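Local coordinates for Rho GTPase-activating protein 26 (Gallus gallus, PDB 1F7C) that switches off Rho-family GTPases, acting through its RhoGAP domain as a GTPase-activating protein for RhoA and Cdc42, at residues 38-41 / 42-46. Numbering follows the deposited sequence.
Sequences FSII and KKCIH
Ser39 and Lys43 meet one turn apart on helix 35-51, an amphipathic alpha-helix of the all-helical RhoGAP domain. The lysine runs back along the helix, with CG anti to its own carbonyl carbon (chi1 -66°). Lys43 CE comes to 3.2 Å from Ser39 OG. The chain then bends at its last torsion, and NZ makes a weak hydrogen bond to Thr86 O. With only a methyl group at Lys43, as in an alanine, Ser39 OG is likely to lose its aliphatic neighbour and Thr86 O its weak donor. Lys42 also folds back toward the preceding turn. A bend at chi3 (-66°) curls it round the carbonyl of Phe38 and brings Lys42 CE to 3.2 Å from Phe38 O. On the side facing helix 94-106, Ile41 and Ile45 lie alongside each other and point the same way. Ile41 CG2 touches Ile45 CG1 at 3.9 Å, and both residues pack on Leu101. Ile40 and Cys44 form a looser pair, Ile40 CG2 to SG of Cys44 at 4.4 Å. Ile40 also reaches Leu75 and Met76 of helix 65-76. Backbone N of Lys42, Lys43, Cys44 and Ile45 each bonds to the O four residues before; Ile45 N donates to Ile41 O at 2.8 Å.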
# COMPACT_ATOMS: atom_id res chain seq x y z
N PHE A 38 -5.15 0.99 -11.91
CA PHE A 38 -4.76 -0.41 -11.71
C PHE A 38 -3.60 -0.77 -12.63
O PHE A 38 -2.79 -1.63 -12.31
CB PHE A 38 -5.92 -1.36 -11.99
CG PHE A 38 -6.93 -1.41 -10.88
CD1 PHE A 38 -7.86 -0.39 -10.71
CD2 PHE A 38 -6.96 -2.49 -10.01
CE1 PHE A 38 -8.80 -0.44 -9.68
CE2 PHE A 38 -7.90 -2.56 -8.97
CZ PHE A 38 -8.82 -1.53 -8.81
N SER A 39 -3.55 -0.11 -13.79
CA SER A 39 -2.49 -0.34 -14.76
C SER A 39 -1.17 0.14 -14.16
O SER A 39 -0.16 -0.56 -14.19
CB SER A 39 -2.81 0.44 -16.04
OG SER A 39 -1.71 0.44 -16.93
N ILE A 40 -1.19 1.34 -13.61
CA ILE A 40 -0.02 1.93 -12.99
C ILE A 40 0.49 1.06 -11.84
O ILE A 40 1.69 0.77 -11.76
CB ILE A 40 -0.34 3.35 -12.46
CG1 ILE A 40 -0.64 4.27 -13.64
CG2 ILE A 40 0.81 3.88 -11.62
CD1 ILE A 40 -0.84 5.72 -13.25
N ILE A 41 -0.41 0.63 -10.97
CA ILE A 41 -0.03 -0.21 -9.85
C ILE A 41 0.58 -1.54 -10.29
O ILE A 41 1.61 -1.95 -9.77
CB ILE A 41 -1.24 -0.49 -8.95
CG1 ILE A 41 -1.68 0.79 -8.26
CG2 ILE A 41 -0.88 -1.55 -7.91
CD1 ILE A 41 -0.64 1.35 -7.33
N LYS A 42 -0.06 -2.20 -11.25
CA LYS A 42 0.43 -3.47 -11.75
C LYS A 42 1.80 -3.36 -12.43
O LYS A 42 2.66 -4.20 -12.23
CB LYS A 42 -0.58 -4.10 -12.72
CG LYS A 42 -1.82 -4.61 -12.03
CD LYS A 42 -2.79 -5.30 -12.99
CE LYS A 42 -3.38 -4.32 -13.99
NZ LYS A 42 -4.45 -4.98 -14.81
N LYS A 43 1.98 -2.32 -13.24
CA LYS A 43 3.25 -2.12 -13.92
C LYS A 43 4.36 -1.88 -12.90
O LYS A 43 5.49 -2.34 -13.08
CB LYS A 43 3.17 -0.94 -14.88
CG LYS A 43 2.24 -1.12 -16.06
CD LYS A 43 2.21 0.15 -16.91
CE LYS A 43 1.22 0.07 -18.06
NZ LYS A 43 1.53 -1.03 -19.02
N CYS A 44 4.04 -1.16 -11.83
CA CYS A 44 5.02 -0.86 -10.80
C CYS A 44 5.32 -2.07 -9.92
O CYS A 44 6.47 -2.31 -9.55
CB CYS A 44 4.55 0.30 -9.93
SG CYS A 44 4.62 1.91 -10.73
N ILE A 45 4.28 -2.83 -9.60
CA ILE A 45 4.46 -4.01 -8.77
C ILE A 45 5.34 -5.01 -9.50
O ILE A 45 6.28 -5.56 -8.93
CB ILE A 45 3.11 -4.69 -8.44
CG1 ILE A 45 2.30 -3.82 -7.48
CG2 ILE A 45 3.34 -6.06 -7.84
CD1 ILE A 45 3.13 -3.21 -6.41
N HIS A 46 5.01 -5.23 -10.76
CA HIS A 46 5.75 -6.18 -11.58
C HIS A 46 7.23 -5.86 -11.72
O HIS A 46 8.06 -6.75 -11.62
CB HIS A 46 5.12 -6.28 -12.97
CG HIS A 46 5.81 -7.26 -13.86
ND1 HIS A 46 6.84 -6.91 -14.70
CD2 HIS A 46 5.67 -8.61 -13.97
CE1 HIS A 46 7.30 -7.99 -15.30
NE2 HIS A 46 6.61 -9.03 -14.87